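Local coordinates for peptidoglycan synthetase penicillin-binding protein 3 (Bifidobacterium adolescentis, PDB 4YE5) that probably binds penicillin and is thought to cross-link peptidoglycan as a transpeptidase during cell-wall synthesis, at residues F283-I288 and Q402-N407; P377-G382 and N407-T412. One frame throughout, in Å; residues are numbered along the deposited sequence.

Interaction 1. Residues F283-I288 and Q402-N407; sequences FEPGSI and QGYTVN. With GOL (glycerol), chain E.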
ATOM      1  N   PHE A 283       9.394  13.193  -7.246  1.00 16.80           N
ATOM      2  CA  PHE A 283       9.605  14.032  -8.420  1.00 19.14           C
ATOM      3  C   PHE A 283       9.087  15.421  -8.099  1.00 25.86           C
ATOM      4  O   PHE A 283       8.249  15.586  -7.195  1.00 18.95           O
ATOM      5  CB  PHE A 283       8.809  13.475  -9.612  1.00 16.22           C
ATOM      6  CG  PHE A 283       7.368  13.126  -9.266  1.00 14.96           C
ATOM      7  CD1 PHE A 283       6.361  14.062  -9.383  1.00 18.98           C
ATOM      8  CD2 PHE A 283       7.048  11.859  -8.776  1.00 17.31           C
ATOM      9  CE1 PHE A 283       5.037  13.734  -9.050  1.00 17.76           C
ATOM     10  CE2 PHE A 283       5.733  11.518  -8.452  1.00 20.46           C
ATOM     11  CZ  PHE A 283       4.735  12.448  -8.572  1.00 18.21           C
ATOM     12  N   GLU A 284       9.561  16.413  -8.848  1.00 16.10           N
ATOM     13  CA  GLU A 284       8.993  17.746  -8.760  1.00 18.53           C
ATOM     14  C   GLU A 284       7.644  17.689  -9.417  1.00 20.14           C
ATOM     15  O   GLU A 284       7.508  17.093 -10.494  1.00 19.98           O
ATOM     16  CB  GLU A 284       9.884  18.784  -9.466  1.00 20.94           C
ATOM     17  CG  GLU A 284      11.242  19.005  -8.796  1.00 23.65           C
ATOM     18  CD  GLU A 284      12.171  19.839  -9.676  1.00 37.20           C
ATOM     19  OE1 GLU A 284      12.474  19.405 -10.810  1.00 41.41           O
ATOM     20  OE2 GLU A 284      12.582  20.931  -9.240  1.00 33.37           O
ATOM     21  N   PRO A 285       6.625  18.302  -8.777  1.00 16.92           N
ATOM     22  CA  PRO A 285       5.270  18.240  -9.329  1.00 19.89           C
ATOM     23  C   PRO A 285       5.045  19.214 -10.494  1.00 21.47           C
ATOM     24  O   PRO A 285       4.032  19.083 -11.168  1.00 14.44           O
ATOM     25  CB  PRO A 285       4.390  18.624  -8.132  1.00 19.86           C
ATOM     26  CG  PRO A 285       5.257  19.577  -7.342  1.00 14.97           C
ATOM     27  CD  PRO A 285       6.669  19.004  -7.480  1.00 19.84           C
ATOM     28  N   GLY A 286       5.956  20.162 -10.720  1.00 21.29           N
ATOM     29  CA  GLY A 286       5.755  21.150 -11.767  1.00 17.13           C
ATOM     30  C   GLY A 286       4.493  21.985 -11.537  1.00 19.32           C
ATOM     31  O   GLY A 286       4.099  22.225 -10.395  1.00 20.05           O
ATOM     32  N   SER A 287       3.829  22.379 -12.620  1.00 15.94           N
ATOM     33  CA  SER A 287       2.746  23.369 -12.558  1.00 15.27           C
ATOM     34  C   SER A 287       1.548  22.965 -11.671  1.00 21.70           C
ATOM     35  O   SER A 287       0.813  23.824 -11.188  1.00 16.56           O
ATOM     36  CB  SER A 287       2.296  23.748 -13.985  1.00 17.31           C
ATOM     37  OG  SER A 287       1.281  24.761 -13.971  1.00 22.75           O
ATOM     38  N   ILE A 288       1.359  21.666 -11.426  1.00 17.58           N
ATOM     39  CA  ILE A 288       0.333  21.253 -10.463  1.00 17.36           C
ATOM     40  C   ILE A 288       0.585  21.921  -9.102  1.00 16.43           C
ATOM     41  O   ILE A 288      -0.346  22.270  -8.385  1.00 18.94           O
ATOM     42  CB  ILE A 288       0.280  19.696 -10.310  1.00 15.97           C
ATOM     43  CG1 ILE A 288       0.193  19.055 -11.703  1.00 12.20           C
ATOM     44  CG2 ILE A 288      -0.908  19.281  -9.385  1.00 13.32           C
ATOM     45  CD1 ILE A 288      -0.157  17.577 -11.715  1.00 15.49           C
ATOM     46  N   GLN A 402       8.654  23.676  -8.544  1.00 22.96           N
ATOM     47  CA  GLN A 402      10.060  23.312  -8.758  1.00 22.43           C
ATOM     48  C   GLN A 402      10.901  23.510  -7.502  1.00 25.12           C
ATOM     49  O   GLN A 402      10.656  24.418  -6.699  1.00 25.26           O
ATOM     50  CB  GLN A 402      10.677  24.110  -9.917  1.00 23.58           C
ATOM     51  CG  GLN A 402      10.066  23.808 -11.284  1.00 25.17           C
ATOM     52  CD  GLN A 402      10.670  24.649 -12.398  1.00 34.25           C
ATOM     53  OE1 GLN A 402      11.736  25.245 -12.235  1.00 34.55           O
ATOM     54  NE2 GLN A 402       9.983  24.712 -13.530  1.00 29.90           N
ATOM     55  N   GLY A 403      11.904  22.660  -7.339  1.00 23.35           N
ATOM     56  CA  GLY A 403      12.869  22.809  -6.261  1.00 27.02           C
ATOM     57  C   GLY A 403      12.441  22.108  -4.976  1.00 25.51           C
ATOM     58  O   GLY A 403      13.094  22.243  -3.939  1.00 24.08           O
ATOM     59  N   TYR A 404      11.333  21.379  -5.047  1.00 22.55           N
ATOM     60  CA  TYR A 404      10.907  20.497  -3.961  1.00 19.91           C
ATOM     61  C   TYR A 404      10.302  19.278  -4.615  1.00 18.70           C
ATOM     62  O   TYR A 404       9.932  19.339  -5.786  1.00 20.19           O
ATOM     63  CB  TYR A 404       9.899  21.171  -3.031  1.00 20.13           C
ATOM     64  CG  TYR A 404       8.525  21.513  -3.617  1.00 22.67           C
ATOM     65  CD1 TYR A 404       7.467  20.600  -3.550  1.00 19.55           C
ATOM     66  CD2 TYR A 404       8.271  22.766  -4.172  1.00 22.35           C
ATOM     67  CE1 TYR A 404       6.201  20.920  -4.043  1.00 18.25           C
ATOM     68  CE2 TYR A 404       7.004  23.093  -4.678  1.00 19.83           C
ATOM     69  CZ  TYR A 404       5.978  22.164  -4.607  1.00 17.85           C
ATOM     70  OH  TYR A 404       4.722  22.480  -5.093  1.00 17.81           O
ATOM     71  N   THR A 405      10.234  18.161  -3.896  1.00 16.78           N
ATOM     72  CA  THR A 405       9.755  16.930  -4.524  1.00 16.02           C
ATOM     73  C   THR A 405       8.622  16.306  -3.725  1.00 22.72           C
ATOM     74  O   THR A 405       8.537  16.498  -2.510  1.00 22.52           O
ATOM     75  CB  THR A 405      10.841  15.864  -4.584  1.00 22.35           C
ATOM     76  OG1 THR A 405      11.221  15.535  -3.239  1.00 24.79           O
ATOM     77  CG2 THR A 405      12.060  16.368  -5.388  1.00 21.33           C
ATOM     78  N   VAL A 406       7.778  15.536  -4.417  1.00 14.01           N
ATOM     79  CA  VAL A 406       6.633  14.879  -3.805  1.00 19.40           C
ATOM     80  C   VAL A 406       6.550  13.432  -4.292  1.00 20.50           C
ATOM     81  O   VAL A 406       7.118  13.100  -5.328  1.00 17.56           O
ATOM     82  CB  VAL A 406       5.337  15.578  -4.238  1.00 16.20           C
ATOM     83  CG1 VAL A 406       5.423  17.079  -3.947  1.00 13.40           C
ATOM     84  CG2 VAL A 406       5.084  15.344  -5.748  1.00 13.33           C
ATOM     85  N   ASN A 407       5.846  12.568  -3.556  1.00 19.27           N
ATOM     86  CA  ASN A 407       5.427  11.303  -4.161  1.00 17.24           C
ATOM     87  C   ASN A 407       3.981  11.423  -4.607  1.00 16.05           C
ATOM     88  O   ASN A 407       3.324  12.447  -4.340  1.00 13.26           O
ATOM     89  CB  ASN A 407       5.664  10.087  -3.242  1.00 17.96           C
ATOM     90  CG  ASN A 407       5.040  10.250  -1.883  1.00 22.71           C
ATOM     91  OD1 ASN A 407       3.860  10.594  -1.759  1.00 20.48           O
ATOM     92  ND2 ASN A 407       5.835  10.020  -0.841  1.00 17.92           N
TER
HETATM   93  C1  GOL E 703      15.317  18.727  -5.610  1.00 61.90           C
HETATM   94  O1  GOL E 703      14.718  19.278  -4.454  1.00 61.44           O
HETATM   95  C2  GOL E 703      14.369  18.859  -6.802  1.00 60.41           C
HETATM   96  O2  GOL E 703      14.260  20.216  -7.158  1.00 61.10           O
HETATM   97  C3  GOL E 703      14.879  18.078  -8.013  1.00 59.11           C
HETATM   98  O3  GOL E 703      14.957  16.704  -7.710  1.00 59.22           O
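Phe283 meets Val406 O twice: its backbone N donates to that oxygen (3.0 Å), and its ring folds back until the same Val406 O lies over one ring face, 3.6 Å above the plane and displaced toward the rim. The fold-back follows from chi1 of 47°, which places CG between the backbone N and the carbonyl carbon and returns the ring to 402-407 although the bond to CB points away. There Phe283 CE1 also packs against Val406 CG2 at 3.7 Å. The return bond, Val406 N to Phe283 O, is shorter and straighter (2.8 Å, 167°), so the two residues form a single antiparallel, hydrogen-bonded bridge. One residue on, the extended side chain of Glu284 passes the carbonyl of Tyr404 and presents OE2 to the backbone of Gly403. Glu284 OE2 accepts from Gly403 N at 2.7 Å through its anti lone pair, and it also takes a bond from O2 of a glycerol at 2.8 Å. The glycerol, probably left from crystallisation, thus lies against the carboxylate and the exposed Gly403. Pro285 then crosses the Tyr404 side chain at about a right angle, with Pro285 CG 3.7 Å from Tyr404 CE1. The bridge, the carboxylate bond and the proline contact successively tie 283-285 to the loop before helix 408-419. Two residues beyond Pro285 comes Ser287, whose OG is hydrogen-bonded to Lys290 and Lys486, an arrangement consistent with the SxxK serine and K(T/S)G lysine of a penicillin-binding transpeptidase active site.

Interaction 2. Residues P377-G382 and N407-T412; sequences PGESEG and NVMQLT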
ATOM      1  N   PRO A 377       6.312   0.565   3.354  1.00 28.41           N
ATOM      2  CA  PRO A 377       7.769   0.372   3.285  1.00 27.13           C
ATOM      3  C   PRO A 377       8.325   1.014   2.011  1.00 25.86           C
ATOM      4  O   PRO A 377       7.729   0.851   0.949  1.00 22.57           O
ATOM      5  CB  PRO A 377       7.914  -1.150   3.230  1.00 26.79           C
ATOM      6  CG  PRO A 377       6.681  -1.663   3.965  1.00 27.88           C
ATOM      7  CD  PRO A 377       5.592  -0.712   3.512  1.00 25.27           C
ATOM      8  N   GLY A 378       9.425   1.757   2.122  1.00 26.20           N
ATOM      9  CA  GLY A 378      10.075   2.317   0.947  1.00 29.14           C
ATOM     10  C   GLY A 378       9.514   3.671   0.538  1.00 26.16           C
ATOM     11  O   GLY A 378       9.943   4.263  -0.447  1.00 28.06           O
ATOM     12  N   GLU A 379       8.550   4.156   1.306  1.00 21.31           N
ATOM     13  CA  GLU A 379       7.946   5.456   1.075  1.00 24.89           C
ATOM     14  C   GLU A 379       8.884   6.574   1.542  1.00 30.40           C
ATOM     15  O   GLU A 379       9.431   6.499   2.634  1.00 25.91           O
ATOM     16  CB  GLU A 379       6.636   5.543   1.863  1.00 26.39           C
ATOM     17  CG  GLU A 379       5.898   6.846   1.691  1.00 35.35           C
ATOM     18  CD  GLU A 379       4.687   6.967   2.619  1.00 41.80           C
ATOM     19  OE1 GLU A 379       4.234   5.949   3.193  1.00 38.16           O
ATOM     20  OE2 GLU A 379       4.200   8.100   2.786  1.00 43.76           O
ATOM     21  N   SER A 380       9.055   7.615   0.732  1.00 24.01           N
ATOM     22  CA  SER A 380       9.886   8.766   1.122  1.00 32.42           C
ATOM     23  C   SER A 380       9.026   9.911   1.668  1.00 30.90           C
ATOM     24  O   SER A 380       7.833   9.983   1.383  1.00 26.43           O
ATOM     25  CB  SER A 380      10.684   9.269  -0.087  1.00 31.25           C
ATOM     26  OG  SER A 380      11.318  10.500   0.200  1.00 41.19           O
ATOM     27  N   GLU A 381       9.623  10.825   2.428  1.00 25.09           N
ATOM     28  CA  GLU A 381       8.878  12.002   2.868  1.00 27.16           C
ATOM     29  C   GLU A 381       8.937  13.122   1.832  1.00 25.30           C
ATOM     30  O   GLU A 381       8.278  14.145   1.988  1.00 28.54           O
ATOM     31  CB  GLU A 381       9.371  12.512   4.231  1.00 34.30           C
ATOM     32  CG  GLU A 381       9.154  11.514   5.358  1.00 46.90           C
ATOM     33  CD  GLU A 381       9.685  12.009   6.689  1.00 60.00           C
ATOM     34  OE1 GLU A 381      10.482  12.972   6.700  1.00 62.01           O
ATOM     35  OE2 GLU A 381       9.290  11.435   7.727  1.00 67.53           O
ATOM     36  N   GLY A 382       9.730  12.933   0.785  1.00 27.39           N
ATOM     37  CA  GLY A 382       9.926  13.977  -0.207  1.00 26.42           C
ATOM     38  C   GLY A 382      10.851  15.044   0.343  1.00 29.85           C
ATOM     39  O   GLY A 382      11.311  14.956   1.478  1.00 27.86           O
ATOM     40  N   ASN A 407       5.846  12.568  -3.556  1.00 19.27           N
ATOM     41  CA  ASN A 407       5.427  11.303  -4.161  1.00 17.24           C
ATOM     42  C   ASN A 407       3.981  11.423  -4.607  1.00 16.05           C
ATOM     43  O   ASN A 407       3.324  12.447  -4.340  1.00 13.26           O
ATOM     44  CB  ASN A 407       5.664  10.087  -3.242  1.00 17.96           C
ATOM     45  CG  ASN A 407       5.040  10.250  -1.883  1.00 22.71           C
ATOM     46  OD1 ASN A 407       3.860  10.594  -1.759  1.00 20.48           O
ATOM     47  ND2 ASN A 407       5.835  10.020  -0.841  1.00 17.92           N
ATOM     48  N   VAL A 408       3.481  10.406  -5.299  1.00 11.45           N
ATOM     49  CA  VAL A 408       2.136  10.500  -5.834  1.00 11.91           C
ATOM     50  C   VAL A 408       1.068  10.610  -4.741  1.00 16.22           C
ATOM     51  O   VAL A 408       0.036  11.265  -4.947  1.00 14.88           O
ATOM     52  CB  VAL A 408       1.834   9.345  -6.859  1.00 11.95           C
ATOM     53  CG1 VAL A 408       1.614   8.006  -6.157  1.00 11.47           C
ATOM     54  CG2 VAL A 408       0.612   9.700  -7.730  1.00 14.67           C
HETATM   55  N   MSE A 409       1.309  10.006  -3.570  1.00 15.93           N
HETATM   56  CA  MSE A 409       0.322  10.053  -2.488  1.00 17.01           C
HETATM   57  C   MSE A 409       0.214  11.472  -1.912  1.00 18.25           C
HETATM   58  O   MSE A 409      -0.877  11.965  -1.602  1.00 15.56           O
HETATM   59  CB  MSE A 409       0.669   9.066  -1.356  1.00 16.81           C
HETATM   60  CG  MSE A 409       0.659   7.592  -1.760  1.00 20.46           C
HETATM   61 SE   MSE A 409       2.364   7.017  -2.523  0.64 22.90          SE
HETATM   62  CE  MSE A 409       3.475   6.920  -0.905  1.00 22.01           C
ATOM     63  N   GLN A 410       1.361  12.115  -1.730  1.00 13.76           N
ATOM     64  CA  GLN A 410       1.388  13.482  -1.214  1.00 15.89           C
ATOM     65  C   GLN A 410       0.737  14.460  -2.201  1.00 16.37           C
ATOM     66  O   GLN A 410      -0.031  15.338  -1.810  1.00 16.96           O
ATOM     67  CB  GLN A 410       2.831  13.916  -0.981  1.00 16.35           C
ATOM     68  CG  GLN A 410       3.501  13.214   0.193  1.00 22.01           C
ATOM     69  CD  GLN A 410       4.967  13.567   0.269  1.00 21.23           C
ATOM     70  OE1 GLN A 410       5.629  13.667  -0.767  1.00 19.77           O
ATOM     71  NE2 GLN A 410       5.484  13.776   1.488  1.00 18.21           N
ATOM     72  N   LEU A 411       1.045  14.307  -3.481  1.00 15.85           N
ATOM     73  CA  LEU A 411       0.466  15.187  -4.491  1.00 17.05           C
ATOM     74  C   LEU A 411      -1.059  15.024  -4.512  1.00 14.04           C
ATOM     75  O   LEU A 411      -1.812  15.990  -4.570  1.00 15.46           O
ATOM     76  CB  LEU A 411       1.044  14.838  -5.867  1.00 15.39           C
ATOM     77  CG  LEU A 411       0.585  15.750  -7.005  1.00 23.55           C
ATOM     78  CD1 LEU A 411       0.869  17.178  -6.631  1.00 22.06           C
ATOM     79  CD2 LEU A 411       1.298  15.368  -8.302  1.00 16.40           C
ATOM     80  N   THR A 412      -1.500  13.776  -4.431  1.00 15.28           N
ATOM     81  CA  THR A 412      -2.899  13.447  -4.528  1.00 13.68           C
ATOM     82  C   THR A 412      -3.641  13.965  -3.292  1.00 17.06           C
ATOM     83  O   THR A 412      -4.733  14.503  -3.410  1.00 14.71           O
ATOM     84  CB  THR A 412      -3.086  11.931  -4.696  1.00 20.00           C
ATOM     85  OG1 THR A 412      -2.541  11.537  -5.964  1.00 12.02           O
ATOM     86  CG2 THR A 412      -4.559  11.548  -4.666  1.00 17.74           C
TER
HETATM   87  O   HOH W   1       5.286  10.443   2.183  1.00 38.90           O
HETATM   88  O   HOH W   2       7.986   7.920  -1.827  1.00 25.08           O
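Glu379 lies against Met409, a selenomethionine here, and its CG touches the Met409 CE methyl at 3.6 Å. With CG anti to the backbone N (chi1 -179°) and the chain extended beyond, the carboxylate is carried past that methyl. Glu379 OE2 accepts from water 1 at 2.7 Å, and this water accepts in turn from Asn407 ND2; the same OE2 also has a hydrogen bond with Thr372. Ser380 continues the water-mediated link, because water 2 accepts from both Ser380 N (2.8 Å) and Asn407 ND2 (3.2 Å). The amide nitrogen of Asn407 therefore faces 377-382 mainly through water: Ser380 O lies close to it, but at a poor angle for bonding. Ser380 OG meanwhile accepts from Gly382 N, an ST turn across Glu381. Within it Glu381 O accepts from Gln410 NE2, the direct hydrogen bond of the contact (2.9 Å, 167°). Its donor stands well above the carbonyl plane of Glu381, whereas the oxygen lies in the amide plane of Gln410. Gln410 NE2 is also bonded to Gln370 O. The other end of this amide is engaged too: Gln410 OE1 accepts from Asn407 N (3.0 Å), and Asn407 OD1 accepts from Gln410 N (2.9 Å), a capping box that fixes both side chains at the helix start. Gly382 ends the segment beside Gln410 OE1. The loop thus borders the first turn of helix 408-419, while Val408 of that turn and Thr412, one turn on, pack on strands 242-249 and 517-524, and Met409 reaches Met246.

Overall arrangement
Interactions 1 and 2 have centres 11 Å apart and share Asn407, which ends the loop 402-407 and caps helix 408-419. Because 402-407 runs straight into 407-412, the separate segments 283-288 and 377-382 are both held around the start of one helix. Direct packing joins them: Phe283 CE2 lies 4.0 Å from Val408 N, and Thr405 OG1, hydrogen-bonded to Val383 N, lies 3.6 Å from Gly382 C. Further along the helix, Leu411 CD1 meets Ile288 CG2 at 3.9 Å, linking the helix to the residue after Ser287. Segment 283-288 of interaction 1 itself carries Ser287, the probable active-site serine, whereas interaction 2 is connected to it through helix 408-419 and the shared Asn407.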